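Local coordinates for GTP-binding protein (Pyrococcus horikoshii, PDB 1WXQ) that probably binds GTP and may hydrolyse nucleotides as an Obg-type P-loop protein, although its cellular role is unknown, at residues Ala104-Val109 with Val218-Lys223; Pro9-Ser14 with Val108-Gly113. All coordinates share one frame; numbering follows the deposited sequence.

Contact 1: Ala104-Val109 with Val218-Lys223; sequences ALIHVV and VIAANK
Ile106 to Val109 pair with Val218 to Ala221 as neighbouring parallel strands in the central sheet of the P-loop GTPase domain, their axes 4.4 Å apart and inclined at 24°. The bonds alternate as parallel pairing requires. His107 N donates to Val218 O (2.7 Å), and His107 O accepts Ala220 N, which sits well above its carbonyl plane. Further on, Val109 N meets Ala220 O nearly head-on at 2.8 Å, and Val109 O accepts Asn222 N, carrying the pairing to the end of strand 217-222.

Side chains alternate between the two faces. Ile106, Val108, Val218 and Ala220 share one, where Ala220 CB lies 4.1 Å from both Ile106 CG2 and Val108 CG2; helix 305-316 covers its Ile106-Val218 end. His107, Val109, Ile219 and Ala221 line the other, the first three against helix 127-147. There Val109 CG1 lies over the centre of the His107 imidazole, and both Val109 methyls approach Ile219 CG2. Asn222 and Lys223 probably open the guanine-recognition NKxD motif; Asn222 ND2 is hydrogen-bonded to Val11 O and its OD1 to Ala251 N. With Val108 CG1 anti to its backbone N (chi1 -176°), this methyl runs alongside Asn222 and meets its CB at 3.6 Å.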
# COMPACT_ATOMS: atom_id res chain seq x y z
N ALA A 104 -3.41 -2.50 -1.17
CA ALA A 104 -2.30 -2.70 -2.08
C ALA A 104 -1.71 -4.05 -1.82
O ALA A 104 -1.93 -4.65 -0.77
CB ALA A 104 -1.22 -1.63 -1.90
N LEU A 105 -0.95 -4.54 -2.79
CA LEU A 105 -0.34 -5.84 -2.65
C LEU A 105 1.15 -5.77 -2.93
O LEU A 105 1.60 -5.02 -3.80
CB LEU A 105 -0.95 -6.81 -3.63
CG LEU A 105 -2.45 -6.99 -3.75
CD1 LEU A 105 -2.74 -7.67 -5.09
CD2 LEU A 105 -2.95 -7.80 -2.59
N ILE A 106 1.91 -6.57 -2.20
CA ILE A 106 3.33 -6.69 -2.43
C ILE A 106 3.49 -8.08 -3.05
O ILE A 106 3.37 -9.10 -2.36
CB ILE A 106 4.12 -6.64 -1.12
CG1 ILE A 106 4.01 -5.26 -0.50
CG2 ILE A 106 5.59 -7.00 -1.39
CD1 ILE A 106 4.69 -5.16 0.85
N HIS A 107 3.74 -8.13 -4.35
CA HIS A 107 3.90 -9.43 -4.99
C HIS A 107 5.36 -9.89 -5.02
O HIS A 107 6.17 -9.38 -5.80
CB HIS A 107 3.33 -9.40 -6.41
CG HIS A 107 3.32 -10.76 -7.06
ND1 HIS A 107 3.74 -11.89 -6.41
CD2 HIS A 107 2.93 -11.14 -8.30
CE1 HIS A 107 3.61 -12.93 -7.22
NE2 HIS A 107 3.12 -12.51 -8.36
N VAL A 108 5.67 -10.87 -4.17
CA VAL A 108 7.01 -11.45 -4.05
C VAL A 108 7.28 -12.48 -5.13
O VAL A 108 6.53 -13.43 -5.30
CB VAL A 108 7.16 -12.12 -2.69
CG1 VAL A 108 8.57 -12.64 -2.53
CG2 VAL A 108 6.81 -11.13 -1.60
N VAL A 109 8.38 -12.29 -5.86
CA VAL A 109 8.74 -13.20 -6.94
C VAL A 109 10.18 -13.62 -6.81
O VAL A 109 10.98 -12.99 -6.11
CB VAL A 109 8.57 -12.52 -8.35
CG1 VAL A 109 7.13 -12.02 -8.53
CG2 VAL A 109 9.58 -11.37 -8.50
N VAL A 218 3.22 -3.69 -5.57
CA VAL A 218 4.64 -3.46 -5.69
C VAL A 218 5.22 -4.86 -5.75
O VAL A 218 4.79 -5.77 -5.03
CB VAL A 218 5.22 -2.70 -4.49
CG1 VAL A 218 6.75 -2.72 -4.55
CG2 VAL A 218 4.73 -1.26 -4.52
N ILE A 219 6.20 -5.03 -6.63
CA ILE A 219 6.83 -6.31 -6.81
C ILE A 219 8.15 -6.44 -6.06
O ILE A 219 9.07 -5.64 -6.23
CB ILE A 219 7.03 -6.56 -8.31
CG1 ILE A 219 5.69 -6.32 -9.02
CG2 ILE A 219 7.53 -7.99 -8.54
CD1 ILE A 219 5.76 -6.43 -10.51
N ALA A 220 8.24 -7.45 -5.21
CA ALA A 220 9.46 -7.69 -4.46
C ALA A 220 10.21 -8.80 -5.19
O ALA A 220 9.78 -9.95 -5.16
CB ALA A 220 9.15 -8.12 -3.04
N ALA A 221 11.30 -8.44 -5.89
CA ALA A 221 12.10 -9.42 -6.61
C ALA A 221 12.99 -10.02 -5.52
O ALA A 221 14.11 -9.58 -5.30
CB ALA A 221 12.94 -8.74 -7.68
N ASN A 222 12.46 -11.04 -4.84
CA ASN A 222 13.15 -11.66 -3.72
C ASN A 222 14.25 -12.66 -4.08
O ASN A 222 14.25 -13.23 -5.16
CB ASN A 222 12.12 -12.31 -2.81
CG ASN A 222 12.64 -12.55 -1.41
OD1 ASN A 222 13.27 -11.68 -0.82
ND2 ASN A 222 12.37 -13.73 -0.87
N LYS A 223 15.17 -12.86 -3.14
CA LYS A 223 16.31 -13.74 -3.30
C LYS A 223 17.32 -13.06 -4.22
O LYS A 223 18.13 -13.71 -4.86
CB LYS A 223 15.90 -15.10 -3.88
CG LYS A 223 14.83 -15.84 -3.06
CD LYS A 223 14.79 -17.34 -3.35
CE LYS A 223 14.48 -17.64 -4.82
NZ LYS A 223 14.41 -19.12 -5.08

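Contact 2: Pro9-Ser14 with Val108-Gly113; sequences PNVGKS and VVDATG
Val11 and Val108 make the apolar half of this contact, between what is probably the nucleotide-binding P-loop and the end of strand 104-110. Their side chains run past one another in opposite senses, Val11 CG2 lying 3.9 Å from Val108 CG1 and 3.6 Å from Val108 O. The other Val11 branch, CG1, turns to the next strand residue on this side and rests 3.6 Å from Asp110 CB. Val11 chi1 (-56°) sets CG2 between its backbone N and carbonyl carbon, which directs the two methyls to separate neighbours. Losing both methyls, as with an alanine at Val11, would probably leave Val108 CG1 and Asp110 CB without their apolar neighbour and open a gap between loop and strand. Gly12 takes the N-cap position of helix 13-21, and Lys13 CB lies 4.3 Å from Val108 CB while its chain leads NZ away to a salt bridge with Asp77.

The polar bonds of Asp110 lie apart from the P-loop: it begins a type I turn closed by Gly113 N on Asp110 O (2.9 Å), and OD2 is held by Thr115 OG1 and a salt bridge to Lys223 NZ. With no hydrogen bond between them, 9-14 sits on 108-113 by shape and hydrophobic cover; Asn222 of strand 217-222 supplies a direct polar tie to the sheet.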
# COMPACT_ATOMS: atom_id res chain seq x y z
N PRO A 9 4.67 -20.44 -4.03
CA PRO A 9 5.45 -20.97 -2.91
C PRO A 9 6.95 -21.10 -3.24
O PRO A 9 7.33 -21.21 -4.41
CB PRO A 9 4.72 -22.27 -2.58
CG PRO A 9 4.36 -22.75 -3.94
CD PRO A 9 3.84 -21.50 -4.63
N ASN A 10 7.79 -21.06 -2.22
CA ASN A 10 9.24 -21.20 -2.37
C ASN A 10 10.05 -20.04 -2.94
O ASN A 10 11.20 -20.23 -3.35
CB ASN A 10 9.53 -22.46 -3.20
CG ASN A 10 8.90 -23.71 -2.59
OD1 ASN A 10 8.96 -23.93 -1.37
ND2 ASN A 10 8.30 -24.54 -3.45
N VAL A 11 9.47 -18.84 -2.95
CA VAL A 11 10.18 -17.66 -3.42
C VAL A 11 10.44 -16.74 -2.23
O VAL A 11 11.03 -15.66 -2.37
CB VAL A 11 9.36 -16.88 -4.50
CG1 VAL A 11 9.01 -17.80 -5.65
CG2 VAL A 11 8.09 -16.31 -3.89
N GLY A 12 10.00 -17.17 -1.05
CA GLY A 12 10.19 -16.40 0.17
C GLY A 12 9.03 -15.50 0.57
O GLY A 12 9.18 -14.62 1.44
N LYS A 13 7.87 -15.71 -0.05
CA LYS A 13 6.69 -14.90 0.25
C LYS A 13 6.33 -14.89 1.74
O LYS A 13 6.06 -13.82 2.31
CB LYS A 13 5.48 -15.40 -0.55
CG LYS A 13 4.27 -15.75 0.30
CD LYS A 13 3.04 -14.97 -0.10
CE LYS A 13 1.91 -15.20 0.90
NZ LYS A 13 1.68 -16.65 1.21
N SER A 14 6.33 -16.07 2.34
CA SER A 14 5.99 -16.23 3.76
C SER A 14 7.08 -15.59 4.62
O SER A 14 6.79 -14.97 5.65
CB SER A 14 5.85 -17.71 4.10
OG SER A 14 4.97 -18.37 3.19
N VAL A 108 5.67 -10.87 -4.17
CA VAL A 108 7.01 -11.45 -4.05
C VAL A 108 7.28 -12.48 -5.13
O VAL A 108 6.53 -13.43 -5.30
CB VAL A 108 7.16 -12.12 -2.69
CG1 VAL A 108 8.57 -12.64 -2.53
CG2 VAL A 108 6.81 -11.13 -1.60
N VAL A 109 8.38 -12.29 -5.86
CA VAL A 109 8.74 -13.20 -6.94
C VAL A 109 10.18 -13.62 -6.81
O VAL A 109 10.98 -12.99 -6.11
CB VAL A 109 8.57 -12.52 -8.35
CG1 VAL A 109 7.13 -12.02 -8.53
CG2 VAL A 109 9.58 -11.37 -8.50
N ASP A 110 10.52 -14.68 -7.53
CA ASP A 110 11.84 -15.27 -7.54
C ASP A 110 12.78 -14.60 -8.56
O ASP A 110 12.74 -14.92 -9.74
CB ASP A 110 11.69 -16.75 -7.87
CG ASP A 110 12.97 -17.52 -7.69
OD1 ASP A 110 14.05 -16.90 -7.85
OD2 ASP A 110 12.89 -18.73 -7.40
N ALA A 111 13.62 -13.67 -8.11
CA ALA A 111 14.50 -12.98 -9.05
C ALA A 111 15.44 -13.93 -9.81
O ALA A 111 15.74 -13.73 -10.98
CB ALA A 111 15.32 -11.91 -8.33
N THR A 112 15.89 -14.98 -9.14
CA THR A 112 16.78 -15.93 -9.80
C THR A 112 16.07 -16.66 -10.93
O THR A 112 16.71 -17.21 -11.81
CB THR A 112 17.30 -16.99 -8.84
OG1 THR A 112 16.21 -17.82 -8.43
CG2 THR A 112 17.97 -16.33 -7.63
N GLY A 113 14.74 -16.67 -10.89
CA GLY A 113 13.98 -17.35 -11.92
C GLY A 113 14.24 -18.84 -11.95
O GLY A 113 14.06 -19.50 -12.98

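How the contacts relate
The centres of contacts 1 and 2 lie 8 Å apart, and strand 104-110 serves both, with Val108 and Val109 belonging to each. Along the chain, loop 9-14 comes first, directly after strand 2-7, then 104-113, and 218-223 last. Strand 104-110 stands between 2-7 and 217-222 in the mixed sheet, and the loops that follow these three parallel strands converge at their C-terminal ends, where P-loop proteins place their nucleotide site. Residues from contact 1 reach into contact 2: Asn222, at the end of strand 217-222, and Lys223 just after it give Val11 a probable hydrogen bond and Asp110 a salt bridge. Distant segments thus meet at this end of the sheet, consistent with a GTP-binding region.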